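Local coordinates for protein dTDP-4-amino-4,6-dideoxyglucose formyltransferase (Mycobacterium tuberculosis CAS/NITR204, PDB 5VYQ) that probably transfers a formyl group from a folate cofactor to the 4-amino group of the nucleotide-linked sugar dTDP-4-amino-4,6-dideoxyglucose, at residues Thr28-Ala33 with Ser81-Gln86; Gln201-Asp206 with Asn230-Asp235; Pro140-Arg145 with Tyr182-Pro187. All blocks are in the same frame, centred on the assembly; numbering follows the deposited sequence. Where two conformers were deposited one is given.

Contact 1 of 3, residues Thr28-Ala33 with Ser81-Gln86. With 0FX (dTDP-4-amino-4,6-dideoxyglucose), chain D; FON (N-{[4-({[(6R)-2-amino-5-formyl-4-oxo-1,4,5,6,7,8-hexahydropteridin-6-yl]methyl}amino)phenyl]carbonyl}-L-glutamic acid), chain C.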
loop_
_atom_site.group_PDB
_atom_site.type_symbol
_atom_site.label_atom_id
_atom_site.label_comp_id
_atom_site.label_asym_id
_atom_site.label_seq_id
_atom_site.Cartn_x
_atom_site.Cartn_y
_atom_site.Cartn_z
ATOM N N THR A 28 23.137 -13.117 -19.579
ATOM C CA THR A 28 22.396 -12.455 -18.504
ATOM C C THR A 28 21.414 -11.411 -19.039
ATOM O O THR A 28 21.758 -10.624 -19.917
ATOM C CB THR A 28 23.393 -11.803 -17.535
ATOM O OG1 THR A 28 22.716 -11.207 -16.426
ATOM C CG2 THR A 28 24.297 -10.788 -18.214
ATOM N N ASP A 29 20.206 -11.410 -18.497
ATOM C CA ASP A 29 19.148 -10.489 -18.894
ATOM C C ASP A 29 18.638 -9.630 -17.728
ATOM O O ASP A 29 17.555 -9.036 -17.812
ATOM C CB ASP A 29 17.985 -11.261 -19.517
ATOM C CG ASP A 29 18.323 -11.809 -20.879
ATOM O OD1 ASP A 29 19.040 -11.130 -21.630
ATOM O OD2 ASP A 29 17.855 -12.927 -21.197
ATOM N N ASN A 30 19.371 -9.599 -16.628
ATOM C CA ASN A 30 18.974 -8.942 -15.373
ATOM C C ASN A 30 20.068 -7.956 -14.953
ATOM O O ASN A 30 21.254 -8.256 -14.975
ATOM C CB ASN A 30 18.733 -10.006 -14.288
ATOM C CG ASN A 30 18.436 -9.425 -12.925
ATOM O OD1 ASN A 30 19.339 -9.003 -12.221
ATOM N ND2 ASN A 30 17.170 -9.445 -12.526
ATOM N N VAL A 31 19.664 -6.739 -14.575
ATOM C CA VAL A 31 20.594 -5.677 -14.249
ATOM C C VAL A 31 21.534 -6.021 -13.088
ATOM O O VAL A 31 22.716 -5.760 -13.156
ATOM C CB VAL A 31 19.808 -4.372 -13.992
ATOM C CG1 VAL A 31 18.990 -4.453 -12.706
ATOM C CG2 VAL A 31 20.707 -3.155 -13.996
ATOM N N HIS A 32 21.008 -6.643 -12.031
ATOM C CA HIS A 32 21.831 -6.998 -10.889
ATOM C C HIS A 32 22.797 -8.122 -11.278
ATOM O O HIS A 32 23.979 -8.100 -10.947
ATOM C CB HIS A 32 20.994 -7.435 -9.681
ATOM C CG HIS A 32 19.841 -6.532 -9.395
ATOM N ND1 HIS A 32 20.005 -5.282 -8.837
ATOM C CD2 HIS A 32 18.518 -6.664 -9.644
ATOM C CE1 HIS A 32 18.823 -4.696 -8.727
ATOM N NE2 HIS A 32 17.905 -5.512 -9.213
ATOM N N ALA A 33 22.286 -9.125 -11.978
ATOM C CA ALA A 33 23.102 -10.276 -12.318
ATOM C C ALA A 33 24.168 -9.836 -13.321
ATOM O O ALA A 33 25.281 -10.338 -13.339
ATOM C CB ALA A 33 22.251 -11.388 -12.876
ATOM N N SER A 81 24.314 -19.138 -16.990
ATOM C CA SER A 81 23.076 -18.359 -17.035
ATOM C C SER A 81 22.982 -17.537 -15.753
ATOM O O SER A 81 22.780 -18.088 -14.656
ATOM C CB SER A 81 21.867 -19.275 -17.189
ATOM O OG SER A 81 20.634 -18.623 -16.846
ATOM N N PHE A 82 23.166 -16.224 -15.901
ATOM C CA PHE A 82 22.957 -15.264 -14.841
ATOM C C PHE A 82 21.604 -14.627 -15.125
ATOM O O PHE A 82 21.520 -13.495 -15.587
ATOM C CB PHE A 82 24.120 -14.268 -14.789
ATOM C CG PHE A 82 25.327 -14.707 -13.997
ATOM C CD1 PHE A 82 25.665 -16.024 -13.848
ATOM C CD2 PHE A 82 26.145 -13.761 -13.408
ATOM C CE1 PHE A 82 26.800 -16.399 -13.142
ATOM C CE2 PHE A 82 27.273 -14.125 -12.677
ATOM C CZ PHE A 82 27.625 -15.451 -12.579
ATOM N N HIS A 83 20.531 -15.402 -14.879
ATOM C CA HIS A 83 19.193 -14.962 -15.172
ATOM C C HIS A 83 19.018 -14.683 -16.661
ATOM O O HIS A 83 18.477 -13.636 -17.067
ATOM C CB HIS A 83 18.762 -13.693 -14.424
ATOM C CG HIS A 83 18.865 -13.706 -12.923
ATOM N ND1 HIS A 83 18.055 -12.890 -12.158
ATOM C CD2 HIS A 83 19.701 -14.326 -12.054
ATOM C CE1 HIS A 83 18.384 -13.016 -10.883
ATOM N NE2 HIS A 83 19.359 -13.902 -10.792
ATOM N N CYS A 84 19.498 -15.590 -17.507
ATOM C CA CYS A 84 19.192 -15.550 -18.916
ATOM C C CYS A 84 17.759 -15.998 -19.138
ATOM O O CYS A 84 17.368 -17.067 -18.667
ATOM C CB CYS A 84 20.139 -16.501 -19.665
ATOM S SG CYS A 84 19.857 -16.557 -21.432
ATOM N N LYS A 85 16.987 -15.216 -19.871
ATOM C CA LYS A 85 15.574 -15.541 -20.077
ATOM C C LYS A 85 15.348 -16.510 -21.237
ATOM O O LYS A 85 14.286 -17.156 -21.276
ATOM C CB LYS A 85 14.710 -14.270 -20.298
ATOM C CG LYS A 85 14.582 -13.390 -19.072
ATOM C CD LYS A 85 13.320 -13.663 -18.247
ATOM C CE LYS A 85 13.051 -12.719 -17.066
ATOM N NZ LYS A 85 13.285 -11.269 -17.318
ATOM N N GLN A 86 16.354 -16.650 -22.102
ATOM C CA GLN A 86 16.258 -17.558 -23.255
ATOM C C GLN A 86 16.560 -18.999 -22.820
ATOM O O GLN A 86 17.623 -19.243 -22.250
ATOM C CB GLN A 86 17.256 -17.118 -24.312
ATOM C CG GLN A 86 17.131 -17.983 -25.561
ATOM C CD GLN A 86 17.851 -17.393 -26.766
ATOM O OE1 GLN A 86 18.859 -16.692 -26.635
ATOM N NE2 GLN A 86 17.376 -17.765 -27.966
HETATM O O4P 0FX D . 14.943 -12.268 -11.301
HETATM P P2 0FX D . 14.709 -12.519 -12.752
HETATM O O3P 0FX D . 15.833 -12.139 -13.690
HETATM O O1G 0FX D . 14.267 -14.072 -12.756
HETATM C C1G 0FX D . 13.440 -14.628 -13.762
HETATM C C2G 0FX D . 12.811 -15.894 -13.166
HETATM O O2G 0FX D . 12.122 -15.480 -11.978
HETATM C C3G 0FX D . 13.923 -16.878 -12.765
HETATM O O3G 0FX D . 13.397 -18.006 -12.023
HETATM C C4G 0FX D . 14.736 -17.232 -14.003
HETATM N N4A 0FX D . 15.827 -18.126 -13.548
HETATM C C5G 0FX D . 15.269 -15.942 -14.628
HETATM C C6G 0FX D . 15.803 -16.279 -16.020
HETATM O O5G 0FX D . 14.253 -14.959 -14.894
HETATM O OPP 0FX D . 13.346 -11.829 -13.260
HETATM P P 0FX D . 13.011 -10.274 -13.540
HETATM O O1P 0FX D . 12.120 -10.262 -14.721
HETATM O O2P 0FX D . 14.290 -9.478 -13.483
HETATM O O5 0FX D . 12.153 -9.816 -12.265
HETATM C C5 0FX D . 12.745 -9.633 -11.000
HETATM C C4 0FX D . 11.652 -9.537 -9.954
HETATM O O4 0FX D . 10.884 -8.366 -10.223
HETATM C C3 0FX D . 10.603 -10.648 -9.941
HETATM O O3 0FX D . 11.047 -11.757 -9.150
HETATM C C2 0FX D . 9.361 -10.027 -9.330
HETATM C C1 0FX D . 9.523 -8.616 -9.852
HETATM N N11 0FX D . 8.685 -8.371 -11.032
HETATM C C61 0FX D . 9.146 -8.309 -12.299
HETATM C C51 0FX D . 8.300 -8.036 -13.356
HETATM C C5A 0FX D . 8.850 -8.020 -14.760
HETATM C C21 0FX D . 7.358 -8.003 -10.826
HETATM O O21 0FX D . 6.906 -8.004 -9.594
HETATM N N31 0FX D . 6.510 -7.745 -11.823
HETATM C C41 0FX D . 6.991 -7.705 -13.086
HETATM O O41 0FX D . 6.118 -7.414 -14.070
HETATM N N1 FON C . 17.546 -23.511 -20.018
HETATM C C2 FON C . 17.244 -24.705 -19.520
HETATM N NA2 FON C . 17.312 -25.785 -20.351
HETATM N N3 FON C . 16.868 -24.819 -18.236
HETATM C C4 FON C . 16.777 -23.763 -17.391
HETATM O O4 FON C . 16.455 -23.915 -16.188
HETATM C C4A FON C . 17.139 -22.431 -17.903
HETATM N N5 FON C . 17.061 -21.221 -17.193
HETATM C C6 FON C . 16.852 -20.030 -18.033
HETATM C C7 FON C . 17.985 -19.988 -19.062
HETATM N N8 FON C . 17.940 -21.205 -19.836
HETATM C C8A FON C . 17.553 -22.378 -19.302
HETATM C C9 FON C . 15.449 -19.977 -18.677
HETATM N N10 FON C . 14.448 -19.823 -17.626
HETATM C C11 FON C . 10.352 -19.602 -18.316
HETATM C C12 FON C . 10.861 -19.613 -17.018
HETATM C C13 FON C . 12.235 -19.687 -16.813
HETATM C C14 FON C . 13.114 -19.732 -17.889
HETATM C C15 FON C . 12.622 -19.722 -19.190
HETATM C C16 FON C . 11.244 -19.660 -19.395
HETATM C C FON C . 8.833 -19.521 -18.516
HETATM O O FON C . 8.039 -19.266 -17.585
HETATM N N FON C . 8.370 -19.708 -19.757
HETATM C CA FON C . 6.962 -19.571 -20.129
HETATM C CB FON C . 6.755 -18.565 -21.273
HETATM C CG FON C . 7.289 -17.193 -20.845
HETATM C CD FON C . 6.809 -15.988 -21.630
HETATM O OE1 FON C . 5.723 -16.058 -22.242
HETATM O OE2 FON C . 7.502 -14.937 -21.600
HETATM C CT FON C . 6.420 -20.921 -20.491
HETATM O O1 FON C . 5.170 -21.022 -20.476
HETATM O O2 FON C . 7.213 -21.856 -20.764
HETATM C CP1 FON C . 17.127 -21.183 -15.929
HETATM O O3 FON C . 17.032 -20.129 -15.311
#
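D29 reaches across to the 81-86 segment and takes the backbone N-H of K85 on its carboxylate, OD2 to K85 N 2.8 Å. The bond is nearly straight at 172° and meets the anti side of the oxygen, which S52 OG also bonds, so OD2 of this buried acid ties the K85 backbone to the loop of S52. Just before it, the hydroxyl of T28 binds the carbonyl of F82, OG1 to O 2.7 Å, in the carbonyl plane; a short hydroxyl side chain suits the spot, since OG1, opposite the backbone N (chi1 -177°), comes within bonding distance of that oxygen. D29 N adds a bond to H83 O, from above the carbonyl plane.

H83 and N30 meet with amide and imidazole turned 51° apart, and both serve the diphosphate of 0FX. H83 ND1 lies 2.8 Å from 0FX O3P, N30 ND2 3.0 Å from 0FX O2P, and K85 NZ 3.0 Å from 0FX O1P. The methyl of A33 sits over one face of the H83 ring in a CH-pi contact, CB to the centroid 4.2 Å.

Farther out, E166 bonds H83 NE2 and thereby orients the imidazole. N30 OD1 accepts from A33 N at 3.0 Å and, weakly, from H32 N. One asparagine therefore caps helix 31-43 with its oxygen and holds phosphate with its nitrogen. The 81-86 segment also borders the folate, Q86 O weakly accepting from FON N8. Parallel strands 24-28 and 78-82 end here in loops that form part of the diphosphate site, as usual in Rossmann-like sheets, the second loop serving sugar nucleotide and folate alike.

Contact 2 of 3, residues Gln201-Asp206 with Asn230-Asp235. With 0FX (dTDP-4-amino-4,6-dideoxyglucose), chain D.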
loop_
_atom_site.group_PDB
_atom_site.type_symbol
_atom_site.label_atom_id
_atom_site.label_comp_id
_atom_site.label_asym_id
_atom_site.label_seq_id
_atom_site.Cartn_x
_atom_site.Cartn_y
_atom_site.Cartn_z
ATOM N N GLN A 201 -1.929 -15.310 -13.683
ATOM C CA GLN A 201 -3.182 -15.632 -13.053
ATOM C C GLN A 201 -3.342 -15.187 -11.598
ATOM O O GLN A 201 -4.381 -14.686 -11.203
ATOM C CB GLN A 201 -3.389 -17.122 -13.127
ATOM C CG GLN A 201 -4.729 -17.554 -12.610
ATOM C CD GLN A 201 -5.048 -18.986 -12.938
ATOM O OE1 GLN A 201 -4.865 -19.441 -14.069
ATOM N NE2 GLN A 201 -5.547 -19.709 -11.947
ATOM N N LEU A 202 -2.293 -15.335 -10.802
ATOM C CA LEU A 202 -2.289 -14.873 -9.414
ATOM C C LEU A 202 -2.537 -13.366 -9.228
ATOM O O LEU A 202 -3.085 -12.905 -8.197
ATOM C CB LEU A 202 -0.923 -15.253 -8.847
ATOM C CG LEU A 202 -0.678 -15.273 -7.347
ATOM C CD1 LEU A 202 -1.579 -16.236 -6.580
ATOM C CD2 LEU A 202 0.772 -15.713 -7.151
ATOM N N ARG A 203 -2.065 -12.588 -10.191
ATOM C CA ARG A 203 -2.202 -11.135 -10.230
ATOM C C ARG A 203 -3.625 -10.656 -9.980
ATOM O O ARG A 203 -3.857 -9.603 -9.375
ATOM C CB ARG A 203 -1.770 -10.568 -11.594
ATOM C CG ARG A 203 -0.267 -10.468 -11.817
ATOM C CD ARG A 203 0.038 -9.953 -13.201
ATOM N NE ARG A 203 -0.233 -8.531 -13.248
ATOM C CZ ARG A 203 -0.245 -7.815 -14.346
ATOM N NH1 ARG A 203 0.009 -8.386 -15.534
ATOM N NH2 ARG A 203 -0.454 -6.517 -14.234
ATOM N N ARG A 204 -4.585 -11.381 -10.509
ATOM C CA ARG A 204 -5.962 -10.928 -10.534
ATOM C C ARG A 204 -6.621 -11.342 -9.241
ATOM O O ARG A 204 -6.612 -12.511 -8.877
ATOM C CB ARG A 204 -6.694 -11.545 -11.723
ATOM C CG ARG A 204 -8.128 -11.066 -11.821
ATOM C CD ARG A 204 -8.822 -11.890 -12.911
ATOM N NE ARG A 204 -9.058 -13.166 -12.253
ATOM C CZ ARG A 204 -10.128 -13.499 -11.525
ATOM N NH1 ARG A 204 -11.183 -12.701 -11.393
ATOM N NH2 ARG A 204 -10.165 -14.704 -10.964
ATOM N N LEU A 205 -7.123 -10.352 -8.509
ATOM C CA LEU A 205 -7.767 -10.568 -7.225
ATOM C C LEU A 205 -9.269 -10.700 -7.446
ATOM O O LEU A 205 -9.885 -9.793 -8.002
ATOM C CB LEU A 205 -7.543 -9.396 -6.292
ATOM C CG LEU A 205 -6.076 -8.960 -6.121
ATOM C CD1 LEU A 205 -6.017 -7.782 -5.189
ATOM C CD2 LEU A 205 -5.276 -10.155 -5.597
ATOM N N ASP A 206 -9.844 -11.786 -6.953
ATOM C CA ASP A 206 -11.298 -11.981 -6.963
ATOM C C ASP A 206 -11.853 -11.416 -5.638
ATOM O O ASP A 206 -11.570 -11.945 -4.568
ATOM C CB ASP A 206 -11.605 -13.477 -7.045
ATOM C CG ASP A 206 -13.101 -13.785 -7.145
ATOM O OD1 ASP A 206 -13.941 -12.907 -6.874
ATOM O OD2 ASP A 206 -13.403 -14.951 -7.503
ATOM N N ASN A 230 1.289 -4.979 -10.228
ATOM C CA ASN A 230 1.021 -6.379 -10.395
ATOM C C ASN A 230 -0.410 -6.786 -10.041
ATOM O O ASN A 230 -1.091 -7.378 -10.853
ATOM C CB ASN A 230 1.963 -7.222 -9.498
ATOM C CG ASN A 230 3.433 -7.160 -9.893
ATOM O OD1 ASN A 230 3.813 -7.194 -11.088
ATOM N ND2 ASN A 230 4.274 -7.129 -8.897
ATOM N N ALA A 231 -0.836 -6.568 -8.792
ATOM C CA ALA A 231 -2.162 -7.007 -8.365
ATOM C C ALA A 231 -3.249 -6.036 -8.881
ATOM O O ALA A 231 -3.023 -4.811 -8.901
ATOM C CB ALA A 231 -2.200 -6.983 -6.859
ATOM N N TRP A 232 -4.366 -6.625 -9.297
ATOM C CA TRP A 232 -5.491 -5.813 -9.748
ATOM C C TRP A 232 -6.775 -6.524 -9.458
ATOM O O TRP A 232 -6.848 -7.742 -9.365
ATOM C CB TRP A 232 -5.365 -5.532 -11.246
ATOM C CG TRP A 232 -5.286 -6.736 -12.138
ATOM C CD1 TRP A 232 -4.168 -7.489 -12.413
ATOM C CD2 TRP A 232 -6.345 -7.340 -12.901
ATOM N NE1 TRP A 232 -4.471 -8.520 -13.272
ATOM C CE2 TRP A 232 -5.790 -8.434 -13.615
ATOM C CE3 TRP A 232 -7.688 -7.052 -13.074
ATOM C CZ2 TRP A 232 -6.541 -9.220 -14.492
ATOM C CZ3 TRP A 232 -8.430 -7.838 -13.929
ATOM C CH2 TRP A 232 -7.865 -8.928 -14.619
ATOM N N PHE A 233 -7.825 -5.743 -9.321
ATOM C CA PHE A 233 -9.186 -6.278 -9.299
ATOM C C PHE A 233 -10.003 -5.462 -10.287
ATOM O O PHE A 233 -9.558 -4.413 -10.728
ATOM C CB PHE A 233 -9.784 -6.220 -7.898
ATOM C CG PHE A 233 -9.912 -4.838 -7.311
ATOM C CD1 PHE A 233 -8.905 -4.299 -6.508
ATOM C CD2 PHE A 233 -11.076 -4.113 -7.438
ATOM C CE1 PHE A 233 -9.024 -3.052 -5.918
ATOM C CE2 PHE A 233 -11.210 -2.854 -6.876
ATOM C CZ PHE A 233 -10.178 -2.308 -6.111
ATOM N N VAL A 234 -11.191 -5.959 -10.603
ATOM C CA VAL A 234 -12.176 -5.202 -11.367
ATOM C C VAL A 234 -13.340 -4.921 -10.431
ATOM O O VAL A 234 -13.798 -5.814 -9.732
ATOM C CB VAL A 234 -12.581 -5.964 -12.650
ATOM C CG1 VAL A 234 -13.676 -5.212 -13.385
ATOM C CG2 VAL A 234 -11.345 -5.999 -13.549
ATOM N N ASP A 235 -13.736 -3.651 -10.352
ATOM C CA ASP A 235 -14.837 -3.257 -9.498
ATOM C C ASP A 235 -16.165 -3.578 -10.171
ATOM O O ASP A 235 -16.194 -4.031 -11.308
ATOM C CB ASP A 235 -14.714 -1.819 -8.991
ATOM C CG ASP A 235 -14.970 -0.739 -10.034
ATOM O OD1 ASP A 235 -15.606 -1.039 -11.064
ATOM O OD2 ASP A 235 -14.490 0.406 -9.818
HETATM O O4P 0FX D . 14.943 -12.268 -11.301
HETATM P P2 0FX D . 14.709 -12.519 -12.752
HETATM O O3P 0FX D . 15.833 -12.139 -13.690
HETATM O O1G 0FX D . 14.267 -14.072 -12.756
HETATM C C1G 0FX D . 13.440 -14.628 -13.762
HETATM C C2G 0FX D . 12.811 -15.894 -13.166
HETATM O O2G 0FX D . 12.122 -15.480 -11.978
HETATM C C3G 0FX D . 13.923 -16.878 -12.765
HETATM O O3G 0FX D . 13.397 -18.006 -12.023
HETATM C C4G 0FX D . 14.736 -17.232 -14.003
HETATM N N4A 0FX D . 15.827 -18.126 -13.548
HETATM C C5G 0FX D . 15.269 -15.942 -14.628
HETATM C C6G 0FX D . 15.803 -16.279 -16.020
HETATM O O5G 0FX D . 14.253 -14.959 -14.894
HETATM O OPP 0FX D . 13.346 -11.829 -13.260
HETATM P P 0FX D . 13.011 -10.274 -13.540
HETATM O O1P 0FX D . 12.120 -10.262 -14.721
HETATM O O2P 0FX D . 14.290 -9.478 -13.483
HETATM O O5 0FX D . 12.153 -9.816 -12.265
HETATM C C5 0FX D . 12.745 -9.633 -11.000
HETATM C C4 0FX D . 11.652 -9.537 -9.954
HETATM O O4 0FX D . 10.884 -8.366 -10.223
HETATM C C3 0FX D . 10.603 -10.648 -9.941
HETATM O O3 0FX D . 11.047 -11.757 -9.150
HETATM C C2 0FX D . 9.361 -10.027 -9.330
HETATM C C1 0FX D . 9.523 -8.616 -9.852
HETATM N N11 0FX D . 8.685 -8.371 -11.032
HETATM C C61 0FX D . 9.146 -8.309 -12.299
HETATM C C51 0FX D . 8.300 -8.036 -13.356
HETATM C C5A 0FX D . 8.850 -8.020 -14.760
HETATM C C21 0FX D . 7.358 -8.003 -10.826
HETATM O O21 0FX D . 6.906 -8.004 -9.594
HETATM N N31 0FX D . 6.510 -7.745 -11.823
HETATM C C41 0FX D . 6.991 -7.705 -13.086
HETATM O O41 0FX D . 6.118 -7.414 -14.070
HETATM O O HOH W 1 -11.573 -8.765 -9.740
#
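R203 and N230 open the polar part of this contact: the NE of R203 gives a nearly straight bond to a lone pair of the N230 carbonyl, NE to O 2.8 Å, with that oxygen close to the guanidinium plane. E200 pairs with the same arginine through NH1. Two backbone bonds follow, W232 N to R203 O at 3.0 Å and L205 N to W232 O at 2.8 Å, bridging R204 with W232. A water then joins L205 O, 2.6 Å away, to V234 N.

The indole of W232 takes a CH-pi contact: R204 lays its aliphatic stem over the six-membered ring, CG to the ring centroid 3.7 Å. With chi1 at 57°, W232 comes under that stem, and K240 makes a cation-pi contact with the indole.

L205, wholly apolar and buried, packs CD1 on A231 CB and CB on F233 CB, and F233 also packs on L217 of the second subunit.

N230 sends its amide the other way, to the thymine of 0FX: OD1 receives N31 at 2.8 Å and ND2 donates to O21. ND2 also bonds L223 O, which would hold the amide's orientation. The asparagine's acceptor and donor match the imide edge, consistent with recognition of a thymine or uracil ring.

Contact 3 of 3, residues Pro140-Arg145 with Tyr182-Pro187; sequences PIIAQR and YTAKSP
I142 sits over one face of the Y182 phenol, the side chains crossing at a slant, with CG1 centred 3.6 Å from the ring centroid. This CH-pi contact is extended by the terminal methyl, CD1 to Y182 CZ 3.5 Å. Y182 has CG between the backbone N and the carbonyl carbon (chi1 49°), a placing that sets a broad face against the isoleucine. The tyrosine thus offers an apolar ring face to I142 and a hydroxyl to E131 and R97.

Smaller apolar pairs continue the seam. P140 CB meets A184 CB at 3.4 Å, a tight carbon contact that the short alanine side chain makes with the proline ring. Beyond it I141 CD1 touches P187 CD at 3.8 Å, the two side chains crossing near a right angle.

Two backbone bonds tie I141 to K185: I141 N to K185 O at 2.8 Å, and K185 N to I141 O at 3.2 Å. K185 starts its side chain away from the other segment, in keeping with its exposed position. A water 2.6 Å from I142 O also reaches T183 O, though weakly.

At I142 and A143 the strand carries a classic beta bulge, both residues facing I129 on strand 125-131, and there the chain turns a corner. The I141-K185 couple is a single antiparallel, hydrogen-bonded pair, by which the loop following helix 155-179 lines 141-147, one of the two outermost strands of the six-stranded mixed sheet.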
loop_
_atom_site.group_PDB
_atom_site.type_symbol
_atom_site.label_atom_id
_atom_site.label_comp_id
_atom_site.label_asym_id
_atom_site.label_seq_id
_atom_site.Cartn_x
_atom_site.Cartn_y
_atom_site.Cartn_z
ATOM N N PRO A 140 21.730 -30.924 -11.019
ATOM C CA PRO A 140 22.586 -31.069 -9.878
ATOM C C PRO A 140 22.940 -29.763 -9.199
ATOM O O PRO A 140 23.441 -28.840 -9.873
ATOM C CB PRO A 140 23.836 -31.763 -10.463
ATOM C CG PRO A 140 23.312 -32.508 -11.644
ATOM C CD PRO A 140 22.199 -31.672 -12.207
ATOM N N ILE A 141 22.680 -29.683 -7.892
ATOM C CA ILE A 141 22.994 -28.517 -7.107
ATOM C C ILE A 141 24.436 -28.426 -6.721
ATOM O O ILE A 141 24.993 -29.310 -6.077
ATOM C CB ILE A 141 22.043 -28.389 -5.885
ATOM C CG1 ILE A 141 20.609 -28.280 -6.404
ATOM C CG2 ILE A 141 22.433 -27.199 -5.030
ATOM C CD1 ILE A 141 19.558 -28.356 -5.331
ATOM N N ILE A 142 25.048 -27.300 -7.041
ATOM C CA ILE A 142 26.394 -26.994 -6.647
ATOM C C ILE A 142 26.404 -26.329 -5.276
ATOM O O ILE A 142 27.184 -26.715 -4.397
ATOM C CB ILE A 142 27.088 -26.078 -7.706
ATOM C CG1 ILE A 142 27.232 -26.810 -9.041
ATOM C CG2 ILE A 142 28.448 -25.533 -7.261
ATOM C CD1 ILE A 142 27.383 -25.909 -10.253
ATOM N N ALA A 143 25.570 -25.309 -5.112
ATOM C CA ALA A 143 25.452 -24.612 -3.836
ATOM C C ALA A 143 24.104 -23.936 -3.756
ATOM O O ALA A 143 23.494 -23.648 -4.784
ATOM C CB ALA A 143 26.535 -23.565 -3.682
ATOM N N GLN A 144 23.659 -23.707 -2.524
ATOM C CA GLN A 144 22.465 -22.924 -2.360
ATOM C C GLN A 144 22.412 -22.362 -0.960
ATOM O O GLN A 144 23.156 -22.751 -0.039
ATOM C CB GLN A 144 21.215 -23.733 -2.754
ATOM C CG GLN A 144 20.852 -24.836 -1.870
ATOM C CD GLN A 144 19.620 -25.668 -2.229
ATOM O OE1 GLN A 144 19.523 -26.725 -1.639
ATOM N NE2 GLN A 144 18.703 -25.260 -3.131
ATOM N N ARG A 145 21.521 -21.401 -0.826
ATOM C CA ARG A 145 21.390 -20.669 0.414
ATOM C C ARG A 145 19.974 -20.145 0.568
ATOM O O ARG A 145 19.412 -19.542 -0.348
ATOM C CB ARG A 145 22.377 -19.518 0.530
ATOM C CG ARG A 145 22.376 -18.789 1.872
ATOM C CD ARG A 145 23.654 -17.962 2.052
ATOM N NE ARG A 145 24.788 -18.882 1.976
ATOM C CZ ARG A 145 26.027 -18.550 1.621
ATOM N NH1 ARG A 145 26.329 -17.296 1.310
ATOM N NH2 ARG A 145 26.956 -19.477 1.563
ATOM N N TYR A 182 33.537 -29.273 -8.009
ATOM C CA TYR A 182 32.519 -29.598 -7.019
ATOM C C TYR A 182 31.978 -31.000 -7.243
ATOM O O TYR A 182 32.198 -31.571 -8.302
ATOM C CB TYR A 182 31.369 -28.588 -7.151
ATOM C CG TYR A 182 30.889 -28.391 -8.560
ATOM C CD1 TYR A 182 30.037 -29.324 -9.160
ATOM C CD2 TYR A 182 31.253 -27.269 -9.292
ATOM C CE1 TYR A 182 29.582 -29.165 -10.460
ATOM C CE2 TYR A 182 30.810 -27.108 -10.614
ATOM C CZ TYR A 182 29.964 -28.049 -11.168
ATOM O OH TYR A 182 29.482 -27.932 -12.442
ATOM N N THR A 183 31.229 -31.530 -6.284
ATOM C CA THR A 183 30.454 -32.731 -6.515
ATOM C C THR A 183 28.988 -32.347 -6.256
ATOM O O THR A 183 28.549 -32.119 -5.119
ATOM C CB THR A 183 30.919 -33.881 -5.611
ATOM O OG1 THR A 183 30.723 -33.475 -4.263
ATOM C CG2 THR A 183 32.372 -34.123 -5.806
ATOM N N ALA A 184 28.257 -32.176 -7.348
ATOM C CA ALA A 184 26.903 -31.631 -7.265
ATOM C C ALA A 184 25.949 -32.766 -7.024
ATOM O O ALA A 184 26.273 -33.908 -7.352
ATOM C CB ALA A 184 26.551 -30.874 -8.530
ATOM N N LYS A 185 24.826 -32.451 -6.390
ATOM C CA LYS A 185 23.817 -33.429 -6.033
ATOM C C LYS A 185 22.438 -32.926 -6.454
ATOM O O LYS A 185 22.068 -31.797 -6.142
ATOM C CB LYS A 185 23.869 -33.677 -4.529
ATOM C CG LYS A 185 23.325 -35.063 -4.185
ATOM C CD LYS A 185 23.179 -35.277 -2.684
ATOM C CE LYS A 185 21.772 -34.936 -2.209
ATOM N NZ LYS A 185 21.725 -34.681 -0.741
ATOM N N SER A 186 21.701 -33.743 -7.178
ATOM C CA SER A 186 20.311 -33.430 -7.506
ATOM C C SER A 186 19.419 -33.447 -6.277
ATOM O O SER A 186 19.695 -34.209 -5.374
ATOM C CB SER A 186 19.793 -34.364 -8.563
ATOM O OG SER A 186 20.471 -34.009 -9.753
ATOM N N PRO A 187 18.402 -32.571 -6.202
ATOM C CA PRO A 187 17.518 -32.661 -5.062
ATOM C C PRO A 187 16.812 -33.986 -5.052
ATOM O O PRO A 187 16.521 -34.538 -6.088
ATOM C CB PRO A 187 16.512 -31.518 -5.271
ATOM C CG PRO A 187 16.732 -30.976 -6.638
ATOM C CD PRO A 187 18.099 -31.410 -7.060
HETATM O O HOH W 2 28.595 -28.864 -4.453
#

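How the contacts relate
Contact 1 is buried near the centre of the folded chain, contact 2 is partly buried in the C-terminal part, and contact 3 lies at the surface. Contacts 1 and 3 belong to the same six-stranded sheet, one at the ends of inner parallel strands and the other along an outer strand, their centres about 20 Å apart. Contacts 1 and 2 do not touch, yet 0FX spans them: the first grips its diphosphate, the second its base. Their chemistry follows their place. Side-chain polar bonds dominate around the ligand in contact 1, contact 2 mixes backbone bonds, an arginine-to-carbonyl bond and an indole under an aliphatic stem, and contact 3 relies on apolar packing and one backbone pair.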